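Local coordinates for protein 5-Carboxyvanillate Decarboxylase (Novosphingobium aromaticivorans, PDB 4QRN) that probably catalyses the metal-dependent decarboxylation of 5-carboxyvanillate, and here holds manganese and the nitro-substituted ligand 4-hydroxy-3-methoxy-5-nitrobenzoic acid in its active site, at residues Y208-T213 / A334-Y339. Numbering follows the deposited sequence. Where two conformers were deposited one is given.
Sequences YIHPAT and AMDYPY. With MN (manganese (II) ion), chain E; 1DF (4-hydroxy-3-methoxy-5-nitrobenzoic acid), chain F.
His-210 and Asp-336 meet through a manganese ion: NE2 of His-210 lies 2.2 Å from the metal and OD1 of Asp-336, in the conformer given, 2.1 Å. These two bonds are nearly in line, about 170° at the metal, putting the side chains on opposite sides. The imidazole reaches in with CG anti to the backbone N (chi1 -174°), and its rotation is fixed at the far side by ND1, which donates to O of Pro-211 at 2.9 Å. On Asp-336, OD2 turns away from the metal to a hydrogen bond with His-263.

The nitrobenzoate chelates the same ion, with its O3 and nitro O11 each 2.1 Å from it. A water sits across from O11, and Glu-41 supplies the sixth donor atom. The Tyr-339 ring lies nearly parallel (planes about 13° apart) to the ligand ring, whose CM2 stands 3.2 Å above the tyrosine plane, over its centre; the tyrosine OH, hydrogen-bonded to Thr-112, lies at the methoxy end.

Segment 208-213, continuing strand 207-209, and the loop after strand 331-332 bring together a single-metal active site, with histidine and aspartate ligands on the C-terminal side of the parallel strands, as in amidohydrolase superfamily barrels.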
ATOM      1  N   TYR A 208      -7.783  14.307 -11.065  1.00  6.89           N
ATOM      2  CA  TYR A 208      -7.070  14.005  -9.819  1.00  6.64           C
ATOM      3  C   TYR A 208      -7.935  13.003  -9.041  1.00  6.44           C
ATOM      4  O   TYR A 208      -9.076  13.326  -8.678  1.00  7.16           O
ATOM      5  CB  TYR A 208      -6.862  15.307  -9.032  1.00  7.22           C
ATOM      6  CG  TYR A 208      -5.720  15.264  -8.020  1.00  7.43           C
ATOM      7  CD1 TYR A 208      -5.744  14.421  -6.911  1.00  8.53           C
ATOM      8  CD2 TYR A 208      -4.603  16.069  -8.183  1.00  7.19           C
ATOM      9  CE1 TYR A 208      -4.685  14.393  -5.995  1.00  8.46           C
ATOM     10  CE2 TYR A 208      -3.563  16.070  -7.266  1.00  8.06           C
ATOM     11  CZ  TYR A 208      -3.611  15.235  -6.171  1.00  7.51           C
ATOM     12  OH  TYR A 208      -2.562  15.242  -5.281  1.00  8.06           O
ATOM     13  N   ILE A 209      -7.425  11.787  -8.827  1.00  6.14           N
ATOM     14  CA  ILE A 209      -8.147  10.831  -7.982  1.00  6.63           C
ATOM     15  C   ILE A 209      -7.589  11.004  -6.583  1.00  6.45           C
ATOM     16  O   ILE A 209      -6.463  10.597  -6.285  1.00  7.63           O
ATOM     17  CB  ILE A 209      -8.047   9.383  -8.454  1.00  7.67           C
ATOM     18  CG1 ILE A 209      -8.584   9.255  -9.873  1.00  8.50           C
ATOM     19  CG2 ILE A 209      -8.875   8.496  -7.499  1.00  8.74           C
ATOM     20  CD1 ILE A 209      -8.526   7.846 -10.450  1.00 10.21           C
ATOM     21  N   HIS A 210      -8.370  11.682  -5.748  1.00  6.65           N
ATOM     22  CA  HIS A 210      -8.018  11.953  -4.367  1.00  6.83           C
ATOM     23  C   HIS A 210      -8.560  10.826  -3.485  1.00  6.18           C
ATOM     24  O   HIS A 210      -9.574  10.211  -3.825  1.00  6.87           O
ATOM     25  CB  HIS A 210      -8.684  13.273  -3.969  1.00  7.49           C
ATOM     26  CG  HIS A 210      -8.285  13.762  -2.613  1.00  7.53           C
ATOM     27  ND1 HIS A 210      -8.870  13.307  -1.458  1.00  7.68           N
ATOM     28  CD2 HIS A 210      -7.335  14.654  -2.235  1.00  8.21           C
ATOM     29  CE1 HIS A 210      -8.277  13.890  -0.421  1.00  7.86           C
ATOM     30  NE2 HIS A 210      -7.358  14.733  -0.864  1.00  8.26           N
ATOM     31  N   PRO A 211      -7.945  10.563  -2.321  1.00  6.78           N
ATOM     32  CA  PRO A 211      -8.478   9.485  -1.488  1.00  6.67           C
ATOM     33  C   PRO A 211      -9.863   9.769  -0.931  1.00  6.74           C
ATOM     34  O   PRO A 211     -10.369  10.896  -0.848  1.00  7.00           O
ATOM     35  CB  PRO A 211      -7.474   9.400  -0.334  1.00  7.78           C
ATOM     36  CG  PRO A 211      -6.189   9.928  -0.882  1.00  8.67           C
ATOM     37  CD  PRO A 211      -6.629  11.038  -1.841  1.00  7.24           C
ATOM     38  N   ALA A 212     -10.456   8.674  -0.483  1.00  7.19           N
ATOM     39  CA  ALA A 212     -11.625   8.652   0.369  1.00  7.27           C
ATOM     40  C   ALA A 212     -11.441   7.477   1.298  1.00  6.93           C
ATOM     41  O   ALA A 212     -10.631   6.578   1.060  1.00  7.52           O
ATOM     42  CB  ALA A 212     -12.915   8.499  -0.449  1.00  8.66           C
ATOM     43  N   THR A 213     -12.235   7.456   2.357  1.00  7.17           N
ATOM     44  CA  THR A 213     -12.386   6.241   3.119  1.00  7.74           C
ATOM     45  C   THR A 213     -12.880   5.102   2.218  1.00  7.24           C
ATOM     46  O   THR A 213     -13.633   5.322   1.266  1.00  8.14           O
ATOM     47  CB  THR A 213     -13.386   6.429   4.278  1.00  8.60           C
ATOM     48  OG1 THR A 213     -14.597   7.047   3.810  1.00  8.76           O
ATOM     49  CG2 THR A 213     -12.787   7.292   5.368  1.00  9.28           C
ATOM     50  N   ALA A 334       2.876  19.343  -3.374  1.00  6.21           N
ATOM     51  CA  ALA A 334       1.555  19.634  -2.811  1.00  6.36           C
ATOM     52  C   ALA A 334       1.704  19.687  -1.307  1.00  6.81           C
ATOM     53  O   ALA A 334       2.518  18.960  -0.723  1.00  7.74           O
ATOM     54  CB  ALA A 334       0.530  18.568  -3.183  1.00  7.20           C
ATOM     55  N   MET A 335       0.888  20.536  -0.682  1.00  7.48           N
ATOM     56  CA  MET A 335       0.901  20.683   0.766  1.00  7.79           C
ATOM     57  C   MET A 335      -0.159  19.816   1.492  1.00  7.77           C
ATOM     58  O   MET A 335       0.091  19.346   2.595  1.00  8.63           O
ATOM     59  CB  MET A 335       0.726  22.160   1.126  1.00  8.44           C
ATOM     60  CG  MET A 335       0.622  22.415   2.608  1.00  8.75           C
ATOM     61  SD  MET A 335       0.486  24.149   3.041  1.00  9.60           S
ATOM     62  CE  MET A 335       2.205  24.638   3.112  1.00  9.72           C
ATOM     63  N   ASP A 336      -1.349  19.655   0.900  0.70  7.84           N
ATOM     64  CA  ASP A 336      -2.477  19.014   1.590  0.70  8.10           C
ATOM     65  C   ASP A 336      -2.986  19.945   2.702  0.70  7.30           C
ATOM     66  O   ASP A 336      -3.478  19.484   3.736  0.70  6.95           O
ATOM     67  CB  ASP A 336      -2.125  17.586   2.108  0.70  8.30           C
ATOM     68  CG  ASP A 336      -3.140  16.504   1.673  0.70  8.53           C
ATOM     69  OD1 ASP A 336      -4.328  16.840   1.374  0.70  8.85           O
ATOM     70  OD2 ASP A 336      -2.719  15.315   1.656  0.70  9.62           O
ATOM     71  N   TYR A 337      -2.947  21.255   2.466  1.00  6.95           N
ATOM     72  CA  TYR A 337      -3.581  22.185   3.401  1.00  7.15           C
ATOM     73  C   TYR A 337      -5.088  21.899   3.432  1.00  7.52           C
ATOM     74  O   TYR A 337      -5.682  21.700   2.380  1.00  8.07           O
ATOM     75  CB  TYR A 337      -3.354  23.589   2.908  1.00  7.92           C
ATOM     76  CG  TYR A 337      -4.008  24.672   3.732  1.00  7.63           C
ATOM     77  CD1 TYR A 337      -5.305  25.116   3.455  1.00  7.88           C
ATOM     78  CD2 TYR A 337      -3.314  25.282   4.779  1.00  7.88           C
ATOM     79  CE1 TYR A 337      -5.887  26.151   4.170  1.00  8.25           C
ATOM     80  CE2 TYR A 337      -3.899  26.325   5.520  1.00  8.13           C
ATOM     81  CZ  TYR A 337      -5.181  26.755   5.197  1.00  7.93           C
ATOM     82  OH  TYR A 337      -5.780  27.803   5.875  1.00  8.76           O
ATOM     83  N   PRO A 338      -5.740  21.925   4.607  1.00  6.94           N
ATOM     84  CA  PRO A 338      -5.205  22.246   5.935  1.00  7.05           C
ATOM     85  C   PRO A 338      -4.908  21.005   6.767  1.00  6.78           C
ATOM     86  O   PRO A 338      -4.584  21.143   7.953  1.00  7.46           O
ATOM     87  CB  PRO A 338      -6.346  23.063   6.546  1.00  7.80           C
ATOM     88  CG  PRO A 338      -7.583  22.362   6.046  1.00  8.10           C
ATOM     89  CD  PRO A 338      -7.221  21.948   4.613  1.00  7.64           C
ATOM     90  N   TYR A 339      -5.057  19.821   6.176  1.00  6.67           N
ATOM     91  CA  TYR A 339      -4.807  18.586   6.896  1.00  7.11           C
ATOM     92  C   TYR A 339      -3.358  18.417   7.321  1.00  6.71           C
ATOM     93  O   TYR A 339      -3.066  17.742   8.312  1.00  7.60           O
ATOM     94  CB  TYR A 339      -5.264  17.384   6.059  1.00  7.47           C
ATOM     95  CG  TYR A 339      -6.756  17.458   5.771  1.00  7.21           C
ATOM     96  CD1 TYR A 339      -7.684  17.143   6.757  1.00  6.97           C
ATOM     97  CD2 TYR A 339      -7.239  17.845   4.523  1.00  7.39           C
ATOM     98  CE1 TYR A 339      -9.046  17.237   6.530  1.00  7.26           C
ATOM     99  CE2 TYR A 339      -8.613  17.957   4.275  1.00  6.99           C
ATOM    100  CZ  TYR A 339      -9.500  17.622   5.285  1.00  7.07           C
ATOM    101  OH  TYR A 339     -10.846  17.695   5.080  1.00  7.78           O
TER
HETATM  102 MN    MN E 401      -5.859  15.733   0.448  0.73  7.98          MN
HETATM  103  C1  1DF F 402      -7.006  13.940   5.639  0.91  7.13           C
HETATM  104  CO1 1DF F 402      -5.927  13.911   4.801  0.91  7.49           C
HETATM  105  CO2 1DF F 402      -8.284  14.220   5.108  0.91  7.25           C
HETATM  106  CM1 1DF F 402      -6.175  14.275   3.435  0.91  7.35           C
HETATM  107  CM2 1DF F 402      -8.442  14.699   3.823  0.91  7.21           C
HETATM  108  OM  1DF F 402      -9.649  15.033   3.277  0.91  7.81           O
HETATM  109  CZ  1DF F 402      -7.353  14.859   2.979  0.91  6.97           C
HETATM  110  CC  1DF F 402      -6.890  13.609   7.081  0.91  7.68           C
HETATM  111  CV  1DF F 402     -10.820  14.637   3.992  0.91  8.43           C
HETATM  112  O1  1DF F 402      -5.759  13.859   7.672  0.91  8.13           O
HETATM  113  O2  1DF F 402      -7.872  13.133   7.661  0.91  8.02           O
HETATM  114  O3  1DF F 402      -7.441  15.463   1.829  0.91  7.96           O
HETATM  115  N   1DF F 402      -5.143  13.767   2.465  0.91 10.98           N
HETATM  116  O11 1DF F 402      -5.272  13.873   1.278  0.91 12.10           O
HETATM  117  O22 1DF F 402      -4.201  13.073   2.939  0.91 12.55           O
HETATM  118  O   HOH W   1      -6.486  17.705  -0.271  1.00 10.09           O